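Local coordinates for CELL division control protein 6 (PDB 1FNN) that binds ADP and magnesium in a AAA+ ATPase core and probably takes part in regulating the initiation of DNA replication, at residues Thr73-Ile79 / Tyr126-Asp132; Leu32-Trp36 / Phe158-Val163; Val282-Leu286 / Asp341-Ile347. All coordinates share one frame; numbering follows the deposited sequence.

Contact 1 (Thr73-Ile79 / Tyr126-Asp132); sequences TARFVYI and YMFLVLD
Arg-75 to Ile-79 and Met-127 to Asp-132 run side by side as parallel strands, their axes 4.7 Å apart, joined by backbone bonds that start with Arg-75 N to Tyr-126 O and finish with Asp-132 N to Ile-79 O. They belong to the parallel sheet of the P-loop AAA+ domain, 75-80 being an outermost strand of it. On one face sit Phe-76, Tyr-78, Phe-128 and Val-130, packed under helix 57-68. The side chains of Phe-76 and Phe-128 lie side by side and point the same way, their ring planes 42° apart, with CD1 of Phe-76 3.5 Å from CD1 of Phe-128. CG2 of Val-130 closes on CE1 of Phe-76 at the same 3.5 Å, while its CG1 branch turns to the Tyr-78 ring. Val-77, Ile-79, Met-127, Leu-129 and Leu-131 fill the other face, where helix 87-97 covers Val-77 and Ile-79; CD1 of Leu-129 lies 3.8 Å from CG1 of Val-77. Asp-132, a magnesium ligand in this protein, although not bound to the ion in this model, ends its strand beside the nucleotide. Tyr-78 turns its ring away from its own N (chi1 176°) and toward that carboxylate, whose plane stands 88° from the ring. Thr-58 of the P-loop also bonds OD2 of Asp-132, and the Tyr-78 hydroxyl meets this oxygen on its anti side, somewhat out of the carboxylate plane: OH to OD2, 2.6 Å.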
loop_
_atom_site.group_PDB
_atom_site.type_symbol
_atom_site.label_atom_id
_atom_site.label_comp_id
_atom_site.label_asym_id
_atom_site.label_seq_id
_atom_site.Cartn_x
_atom_site.Cartn_y
_atom_site.Cartn_z
ATOM N N THR A 73 -19.709 18.388 15.792
ATOM C CA THR A 73 -19.040 19.508 16.438
ATOM C C THR A 73 -17.634 19.091 16.798
ATOM O O THR A 73 -16.895 19.874 17.375
ATOM C CB THR A 73 -19.801 19.894 17.736
ATOM O OG1 THR A 73 -19.897 18.708 18.543
ATOM C CG2 THR A 73 -21.198 20.364 17.368
ATOM N N ALA A 74 -17.296 17.787 16.648
ATOM C CA ALA A 74 -15.998 17.343 17.091
ATOM C C ALA A 74 -14.894 17.956 16.244
ATOM O O ALA A 74 -15.146 18.126 15.036
ATOM C CB ALA A 74 -15.890 15.805 16.992
ATOM N N ARG A 75 -13.713 18.065 16.809
ATOM C CA ARG A 75 -12.566 18.571 16.028
ATOM C C ARG A 75 -11.649 17.404 15.628
ATOM O O ARG A 75 -11.299 16.618 16.517
ATOM C CB ARG A 75 -11.710 19.485 16.928
ATOM C CG ARG A 75 -12.594 20.513 17.652
ATOM C CD ARG A 75 -12.933 21.670 16.743
ATOM N NE ARG A 75 -13.339 22.805 17.596
ATOM C CZ ARG A 75 -12.667 23.914 17.890
ATOM N NH1 ARG A 75 -11.462 24.156 17.421
ATOM N NH2 ARG A 75 -13.278 24.778 18.691
ATOM N N PHE A 76 -11.289 17.281 14.363
ATOM C CA PHE A 76 -10.443 16.178 13.917
ATOM C C PHE A 76 -8.976 16.577 14.076
ATOM O O PHE A 76 -8.600 17.601 13.504
ATOM C CB PHE A 76 -10.702 15.983 12.423
ATOM C CG PHE A 76 -9.929 14.894 11.736
ATOM C CD1 PHE A 76 -9.847 13.618 12.254
ATOM C CD2 PHE A 76 -9.288 15.160 10.544
ATOM C CE1 PHE A 76 -9.130 12.625 11.586
ATOM C CE2 PHE A 76 -8.574 14.183 9.877
ATOM C CZ PHE A 76 -8.489 12.902 10.393
ATOM N N VAL A 77 -8.265 15.957 14.982
ATOM C CA VAL A 77 -6.897 16.288 15.320
ATOM C C VAL A 77 -5.977 15.144 14.862
ATOM O O VAL A 77 -5.932 14.063 15.458
ATOM C CB VAL A 77 -6.763 16.584 16.828
ATOM C CG1 VAL A 77 -5.286 16.855 17.127
ATOM C CG2 VAL A 77 -7.582 17.842 17.229
ATOM N N TYR A 78 -5.445 15.324 13.665
ATOM C CA TYR A 78 -4.665 14.232 13.043
ATOM C C TYR A 78 -3.204 14.346 13.430
ATOM O O TYR A 78 -2.525 15.342 13.130
ATOM C CB TYR A 78 -4.916 14.284 11.541
ATOM C CG TYR A 78 -4.062 13.235 10.826
ATOM C CD1 TYR A 78 -4.518 11.931 10.685
ATOM C CD2 TYR A 78 -2.814 13.594 10.327
ATOM C CE1 TYR A 78 -3.746 10.985 10.043
ATOM C CE2 TYR A 78 -2.024 12.651 9.678
ATOM C CZ TYR A 78 -2.508 11.351 9.545
ATOM O OH TYR A 78 -1.746 10.422 8.916
ATOM N N ILE A 79 -2.658 13.291 14.049
ATOM C CA ILE A 79 -1.271 13.306 14.488
ATOM C C ILE A 79 -0.475 12.258 13.699
ATOM O O ILE A 79 -0.709 11.065 13.890
ATOM C CB ILE A 79 -1.048 13.040 15.965
ATOM C CG1 ILE A 79 -1.775 13.982 16.928
ATOM C CG2 ILE A 79 0.464 13.121 16.322
ATOM C CD1 ILE A 79 -1.489 15.459 16.628
ATOM N N TYR A 126 -14.798 18.777 21.747
ATOM C CA TYR A 126 -14.806 17.315 21.564
ATOM C C TYR A 126 -13.781 17.068 20.447
ATOM O O TYR A 126 -13.825 17.720 19.400
ATOM C CB TYR A 126 -16.211 16.839 21.185
ATOM C CG TYR A 126 -17.245 17.037 22.280
ATOM C CD1 TYR A 126 -18.066 18.164 22.281
ATOM C CD2 TYR A 126 -17.397 16.109 23.310
ATOM C CE1 TYR A 126 -19.011 18.373 23.269
ATOM C CE2 TYR A 126 -18.331 16.290 24.308
ATOM C CZ TYR A 126 -19.133 17.427 24.275
ATOM O OH TYR A 126 -20.066 17.599 25.272
ATOM N N MET A 127 -12.791 16.258 20.775
ATOM C CA MET A 127 -11.665 15.942 19.929
ATOM C C MET A 127 -11.722 14.489 19.422
ATOM O O MET A 127 -11.795 13.554 20.217
ATOM C CB MET A 127 -10.383 16.143 20.767
ATOM C CG MET A 127 -9.132 15.784 20.017
ATOM S SD MET A 127 -7.569 16.243 20.700
ATOM C CE MET A 127 -7.566 15.462 22.315
ATOM N N PHE A 128 -11.695 14.338 18.110
ATOM C CA PHE A 128 -11.451 13.021 17.494
ATOM C C PHE A 128 -9.943 12.995 17.190
ATOM O O PHE A 128 -9.488 13.605 16.221
ATOM C CB PHE A 128 -12.289 12.887 16.241
ATOM C CG PHE A 128 -12.048 11.759 15.291
ATOM C CD1 PHE A 128 -12.408 11.911 13.965
ATOM C CD2 PHE A 128 -11.479 10.557 15.678
ATOM C CE1 PHE A 128 -12.205 10.889 13.039
ATOM C CE2 PHE A 128 -11.272 9.535 14.764
ATOM C CZ PHE A 128 -11.635 9.702 13.441
ATOM N N LEU A 129 -9.200 12.314 18.031
ATOM C CA LEU A 129 -7.755 12.273 17.959
ATOM C C LEU A 129 -7.254 11.010 17.270
ATOM O O LEU A 129 -7.700 9.885 17.532
ATOM C CB LEU A 129 -7.209 12.387 19.385
ATOM C CG LEU A 129 -5.693 12.309 19.578
ATOM C CD1 LEU A 129 -4.971 13.486 18.896
ATOM C CD2 LEU A 129 -5.350 12.247 21.070
ATOM N N VAL A 130 -6.502 11.215 16.186
ATOM C CA VAL A 130 -5.952 10.079 15.465
ATOM C C VAL A 130 -4.441 10.078 15.722
ATOM O O VAL A 130 -3.757 11.059 15.393
ATOM C CB VAL A 130 -6.226 10.185 13.943
ATOM C CG1 VAL A 130 -5.519 9.034 13.237
ATOM C CG2 VAL A 130 -7.739 10.153 13.657
ATOM N N LEU A 131 -3.932 8.963 16.239
ATOM C CA LEU A 131 -2.465 8.829 16.282
ATOM C C LEU A 131 -2.022 7.863 15.199
ATOM O O LEU A 131 -2.015 6.641 15.434
ATOM C CB LEU A 131 -2.061 8.343 17.685
ATOM C CG LEU A 131 -2.555 9.228 18.833
ATOM C CD1 LEU A 131 -2.159 8.625 20.188
ATOM C CD2 LEU A 131 -2.023 10.661 18.726
ATOM N N ASP A 132 -1.745 8.385 14.003
ATOM C CA ASP A 132 -1.389 7.571 12.859
ATOM C C ASP A 132 0.063 7.105 12.979
ATOM O O ASP A 132 0.858 7.720 13.690
ATOM C CB ASP A 132 -1.545 8.339 11.529
ATOM C CG ASP A 132 -1.922 7.424 10.389
ATOM O OD1 ASP A 132 -1.745 6.179 10.514
ATOM O OD2 ASP A 132 -2.401 7.918 9.348
HETATM O O HOH W 1 -15.688 20.531 19.680
#

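Contact 2 (Leu32-Trp36 / Phe158-Val163); sequences LLGNW and FRIALV
Trp-36 lays one face of its indole against Ala-161, whose CB stands 3.7 Å from the centroid of the six-membered ring and 12° off the ring normal, a CH-pi contact. At the edge of the indole, on its five-membered ring, NE1 donates to the carbonyl O of Phe-158 over 3.1 Å; the acceptor lies close to the indole plane, and the bond is bent to 144° at the hydrogen. CG of Trp-36 is anti to the backbone N (chi1 -173°), which carries the ring across to the start of strand 160-166. One turn earlier, Leu-33 spreads its two methyl branches along the strand: CD2 is 4.1 Å from CB of Ala-161, and CD1 faces CG2 of Val-163 at 4.3 Å. Farther out, this part of helix 23-38 runs nearly antiparallel to the strand, packing against a face of the AAA+ sheet, with Leu-33 also touching Phe-128 of the neighbouring strand 127-132 and Leu-64 of helix 57-68. The turn that offers the Phe-158 carbonyl is tied down by Arg-159, which pairs with Asp-124 and bonds the Leu-125 carbonyl. A single polar bond at the edge thus helps to set the rotation of an indole otherwise held by apolar contact, and a side chain as small as alanine's lets the ring come close to the strand.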
loop_
_atom_site.group_PDB
_atom_site.type_symbol
_atom_site.label_atom_id
_atom_site.label_comp_id
_atom_site.label_asym_id
_atom_site.label_seq_id
_atom_site.Cartn_x
_atom_site.Cartn_y
_atom_site.Cartn_z
ATOM N N LEU A 32 -18.072 2.229 15.117
ATOM C CA LEU A 32 -17.444 2.647 16.348
ATOM C C LEU A 32 -17.671 4.157 16.643
ATOM O O LEU A 32 -17.698 4.593 17.794
ATOM C CB LEU A 32 -15.937 2.356 16.368
ATOM C CG LEU A 32 -15.625 0.836 16.239
ATOM C CD1 LEU A 32 -14.130 0.553 16.200
ATOM C CD2 LEU A 32 -16.242 0.052 17.397
ATOM N N LEU A 33 -17.623 4.992 15.611
ATOM C CA LEU A 33 -17.586 6.429 15.826
ATOM C C LEU A 33 -18.814 7.249 15.512
ATOM O O LEU A 33 -18.915 8.389 16.010
ATOM C CB LEU A 33 -16.457 7.009 14.901
ATOM C CG LEU A 33 -15.049 6.502 15.225
ATOM C CD1 LEU A 33 -14.102 6.991 14.101
ATOM C CD2 LEU A 33 -14.586 7.016 16.586
ATOM N N GLY A 34 -19.692 6.833 14.628
ATOM C CA GLY A 34 -20.780 7.638 14.128
ATOM C C GLY A 34 -21.702 8.213 15.200
ATOM O O GLY A 34 -22.102 9.376 15.038
ATOM N N ASN A 35 -22.175 7.379 16.136
ATOM C CA ASN A 35 -23.085 7.898 17.163
ATOM C C ASN A 35 -22.408 9.012 17.962
ATOM O O ASN A 35 -23.021 10.026 18.280
ATOM C CB ASN A 35 -23.553 6.784 18.102
ATOM C CG ASN A 35 -24.627 5.919 17.448
ATOM O OD1 ASN A 35 -25.266 6.336 16.479
ATOM N ND2 ASN A 35 -24.815 4.717 17.988
ATOM N N TRP A 36 -21.173 8.763 18.386
ATOM C CA TRP A 36 -20.428 9.772 19.136
ATOM C C TRP A 36 -20.179 11.039 18.320
ATOM O O TRP A 36 -20.397 12.126 18.877
ATOM C CB TRP A 36 -19.138 9.235 19.664
ATOM C CG TRP A 36 -18.292 10.054 20.595
ATOM C CD1 TRP A 36 -18.315 9.982 21.947
ATOM C CD2 TRP A 36 -17.304 11.057 20.279
ATOM N NE1 TRP A 36 -17.415 10.866 22.485
ATOM C CE2 TRP A 36 -16.781 11.539 21.497
ATOM C CE3 TRP A 36 -16.822 11.584 19.078
ATOM C CZ2 TRP A 36 -15.798 12.521 21.571
ATOM C CZ3 TRP A 36 -15.841 12.564 19.151
ATOM C CH2 TRP A 36 -15.344 13.021 20.358
ATOM N N PHE A 158 -17.206 12.550 27.970
ATOM C CA PHE A 158 -16.159 11.709 27.293
ATOM C C PHE A 158 -15.789 12.561 26.080
ATOM O O PHE A 158 -16.423 12.434 25.026
ATOM C CB PHE A 158 -16.787 10.362 26.974
ATOM C CG PHE A 158 -16.838 9.462 28.180
ATOM C CD1 PHE A 158 -18.040 9.199 28.800
ATOM C CD2 PHE A 158 -15.676 8.893 28.673
ATOM C CE1 PHE A 158 -18.106 8.368 29.914
ATOM C CE2 PHE A 158 -15.740 8.069 29.780
ATOM C CZ PHE A 158 -16.948 7.806 30.401
ATOM N N ARG A 159 -14.800 13.454 26.275
ATOM C CA ARG A 159 -14.534 14.428 25.225
ATOM C C ARG A 159 -13.617 13.960 24.126
ATOM O O ARG A 159 -13.254 14.773 23.282
ATOM C CB ARG A 159 -14.038 15.748 25.883
ATOM C CG ARG A 159 -15.175 16.510 26.582
ATOM C CD ARG A 159 -14.645 17.848 27.205
ATOM N NE ARG A 159 -15.741 18.531 27.916
ATOM C CZ ARG A 159 -16.745 19.156 27.326
ATOM N NH1 ARG A 159 -16.848 19.221 26.003
ATOM N NH2 ARG A 159 -17.730 19.769 27.979
ATOM N N ILE A 160 -13.074 12.746 24.207
ATOM C CA ILE A 160 -12.084 12.285 23.259
ATOM C C ILE A 160 -12.486 10.947 22.632
ATOM O O ILE A 160 -12.904 10.045 23.362
ATOM C CB ILE A 160 -10.717 12.082 23.932
ATOM C CG1 ILE A 160 -10.141 13.396 24.479
ATOM C CG2 ILE A 160 -9.677 11.520 22.960
ATOM C CD1 ILE A 160 -8.870 13.184 25.298
ATOM N N ALA A 161 -12.425 10.882 21.307
ATOM C CA ALA A 161 -12.563 9.614 20.581
ATOM C C ALA A 161 -11.175 9.364 19.974
ATOM O O ALA A 161 -10.566 10.307 19.434
ATOM C CB ALA A 161 -13.606 9.701 19.511
ATOM N N LEU A 162 -10.624 8.178 20.192
ATOM C CA LEU A 162 -9.217 7.968 19.864
ATOM C C LEU A 162 -9.024 6.805 18.900
ATOM O O LEU A 162 -9.517 5.673 19.135
ATOM C CB LEU A 162 -8.450 7.665 21.162
ATOM C CG LEU A 162 -6.990 7.253 20.912
ATOM C CD1 LEU A 162 -6.160 8.408 20.347
ATOM C CD2 LEU A 162 -6.377 6.709 22.204
ATOM N N VAL A 163 -8.404 7.085 17.754
ATOM C CA VAL A 163 -8.018 6.003 16.849
ATOM C C VAL A 163 -6.483 5.952 16.820
ATOM O O VAL A 163 -5.837 7.004 16.603
ATOM C CB VAL A 163 -8.550 6.208 15.421
ATOM C CG1 VAL A 163 -8.003 5.139 14.455
ATOM C CG2 VAL A 163 -10.071 6.077 15.413
#

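Contact 3 (Val282-Leu286 / Asp341-Ile347)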
loop_
_atom_site.group_PDB
_atom_site.type_symbol
_atom_site.label_atom_id
_atom_site.label_comp_id
_atom_site.label_asym_id
_atom_site.label_seq_id
_atom_site.Cartn_x
_atom_site.Cartn_y
_atom_site.Cartn_z
ATOM N N VAL A 282 19.670 -15.354 -8.298
ATOM C CA VAL A 282 18.580 -16.314 -8.488
ATOM C C VAL A 282 18.577 -16.841 -9.913
ATOM O O VAL A 282 18.479 -18.073 -10.058
ATOM C CB VAL A 282 17.197 -15.789 -8.080
ATOM C CG1 VAL A 282 16.103 -16.797 -8.417
ATOM C CG2 VAL A 282 17.185 -15.496 -6.578
ATOM N N LEU A 283 19.088 -16.069 -10.873
ATOM C CA LEU A 283 19.153 -16.593 -12.226
ATOM C C LEU A 283 20.209 -17.691 -12.360
ATOM O O LEU A 283 19.971 -18.709 -13.029
ATOM C CB LEU A 283 19.428 -15.481 -13.241
ATOM C CG LEU A 283 18.300 -14.394 -13.277
ATOM C CD1 LEU A 283 18.610 -13.400 -14.371
ATOM C CD2 LEU A 283 16.952 -15.042 -13.539
ATOM N N ILE A 284 21.344 -17.502 -11.721
ATOM C CA ILE A 284 22.503 -18.388 -11.905
ATOM C C ILE A 284 22.158 -19.840 -11.583
ATOM O O ILE A 284 22.502 -20.751 -12.347
ATOM C CB ILE A 284 23.689 -17.886 -11.045
ATOM C CG1 ILE A 284 24.354 -16.684 -11.717
ATOM C CG2 ILE A 284 24.716 -18.989 -10.806
ATOM C CD1 ILE A 284 25.421 -16.017 -10.878
ATOM N N GLY A 285 21.434 -20.032 -10.494
ATOM C CA GLY A 285 20.950 -21.303 -10.037
ATOM C C GLY A 285 19.889 -21.986 -10.878
ATOM O O GLY A 285 19.734 -23.189 -10.670
ATOM N N LEU A 286 19.163 -21.354 -11.793
ATOM C CA LEU A 286 18.170 -22.083 -12.573
ATOM C C LEU A 286 18.916 -23.169 -13.370
ATOM O O LEU A 286 19.949 -22.878 -14.000
ATOM C CB LEU A 286 17.427 -21.146 -13.541
ATOM C CG LEU A 286 16.802 -19.910 -12.826
ATOM C CD1 LEU A 286 16.089 -19.002 -13.809
ATOM C CD2 LEU A 286 15.900 -20.299 -11.665
ATOM N N ASP A 341 8.136 -22.862 -11.396
ATOM C CA ASP A 341 9.276 -22.418 -10.588
ATOM C C ASP A 341 9.582 -20.944 -10.796
ATOM O O ASP A 341 9.852 -20.165 -9.860
ATOM C CB ASP A 341 10.504 -23.314 -10.928
ATOM C CG ASP A 341 11.700 -22.981 -10.085
ATOM O OD1 ASP A 341 11.710 -23.170 -8.849
ATOM O OD2 ASP A 341 12.734 -22.497 -10.599
ATOM N N LEU A 342 9.576 -20.477 -12.042
ATOM C CA LEU A 342 9.855 -19.041 -12.305
ATOM C C LEU A 342 8.767 -18.183 -11.644
ATOM O O LEU A 342 9.088 -17.160 -11.022
ATOM C CB LEU A 342 9.854 -18.811 -13.822
ATOM C CG LEU A 342 11.003 -19.439 -14.625
ATOM C CD1 LEU A 342 10.680 -19.316 -16.130
ATOM C CD2 LEU A 342 12.361 -18.769 -14.317
ATOM N N ARG A 343 7.524 -18.655 -11.661
ATOM C CA ARG A 343 6.457 -17.905 -10.985
ATOM C C ARG A 343 6.674 -17.870 -9.471
ATOM O O ARG A 343 6.596 -16.839 -8.811
ATOM C CB ARG A 343 5.112 -18.561 -11.242
ATOM C CG ARG A 343 3.896 -17.819 -10.682
ATOM C CD ARG A 343 2.719 -18.800 -10.552
ATOM N NE ARG A 343 2.770 -19.405 -9.232
ATOM C CZ ARG A 343 3.079 -20.608 -8.806
ATOM N NH1 ARG A 343 3.436 -21.592 -9.609
ATOM N NH2 ARG A 343 3.035 -20.866 -7.510
ATOM N N GLU A 344 7.014 -19.002 -8.876
ATOM C CA GLU A 344 7.274 -19.118 -7.426
ATOM C C GLU A 344 8.403 -18.217 -6.995
ATOM O O GLU A 344 8.378 -17.598 -5.918
ATOM C CB GLU A 344 7.610 -20.591 -7.157
ATOM C CG GLU A 344 7.128 -21.187 -5.851
ATOM C CD GLU A 344 5.622 -21.385 -5.936
ATOM O OE1 GLU A 344 5.128 -21.234 -7.081
ATOM O OE2 GLU A 344 4.965 -21.674 -4.920
ATOM N N LYS A 345 9.420 -18.044 -7.870
ATOM C CA LYS A 345 10.520 -17.156 -7.521
ATOM C C LYS A 345 10.231 -15.687 -7.812
ATOM O O LYS A 345 11.120 -14.864 -7.604
ATOM C CB LYS A 345 11.815 -17.598 -8.246
ATOM C CG LYS A 345 12.172 -19.035 -7.792
ATOM C CD LYS A 345 13.459 -19.523 -8.438
ATOM C CE LYS A 345 13.927 -20.779 -7.634
ATOM N NZ LYS A 345 15.204 -21.176 -8.303
ATOM N N GLY A 346 9.085 -15.320 -8.383
ATOM C CA GLY A 346 8.855 -13.879 -8.624
ATOM C C GLY A 346 9.554 -13.384 -9.875
ATOM O O GLY A 346 9.536 -12.179 -10.157
ATOM N N ILE A 347 10.048 -14.303 -10.725
ATOM C CA ILE A 347 10.739 -13.892 -11.944
ATOM C C ILE A 347 9.775 -13.506 -13.034
ATOM O O ILE A 347 9.988 -12.605 -13.846
ATOM C CB ILE A 347 11.720 -15.011 -12.433
ATOM C CG1 ILE A 347 12.781 -15.219 -11.363
ATOM C CG2 ILE A 347 12.412 -14.601 -13.732
ATOM C CD1 ILE A 347 13.648 -16.466 -11.539
HETATM O O HOH W 2 17.728 -20.035 -8.324
#
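Leu-286 and Ile-347 reach for each other tip to tip, CD1 of the leucine 4.2 Å from CD1 of the isoleucine, just past the ends of helices 280-285 and 332-344. Leu-342 meets the same leucine at about a right angle, its CD2 3.8 Å from CD1 of Leu-286. The other branch of Leu-286, CD2, takes the polar flank: Lys-345 slides past it in the opposite direction, bringing NZ to 3.5 Å from that methyl. The lysine chain, extended beyond CG, lays its CD 3.8 Å from CG1 of Val-282, while NZ goes on to a water that also bonds the carbonyl O of Val-282. CG1 of Val-282 and CD2 of Leu-283 add to the setting of the Ile-347 tip, at 4.0 and 4.1 Å from its CD1. With an alanine at Leu-286, Leu-342 and Ile-347 would probably lose the methyl that both touch, opening a gap between them, and the lysine chain one of its apolar neighbours. Ile-347 is brought round by a Schellman motif, in which Gly-346, the first residue past the helix, has positive phi (81°) and Ile-347 N bonds back to Leu-342 O. Behind this cluster, helix 288-304 offers Phe-293 to Leu-342 and Leu-294 to Leu-283 and Ile-347. Helices packed in this way about a small apolar core belong to the C-terminal winged-helix domain of the Cdc6 family.

How the contacts relate
Contacts 1 and 2 both reach one parallel sheet, their centres about 9 Å apart: strand 127-132 is flanked by 75-80 and by 160-166, and probable backbone hydrogen bonds, such as Leu-129 N to Ala-161 O, join the two sites. Along the chain contact 1 is nested within the loop that contact 2 closes: strand 160-166 comes back beside helix 23-38 after strands 46-50, 75-80 and 127-132 have been laid down. Contact 3 follows in series, on the opposite side of the chain's centre, its own centre about 48 Å from contact 1 and about 50 Å from contact 2. The chain thus keeps its nucleotide-binding AAA+ core apart from its winged-helix domain, a fold widely used for DNA binding.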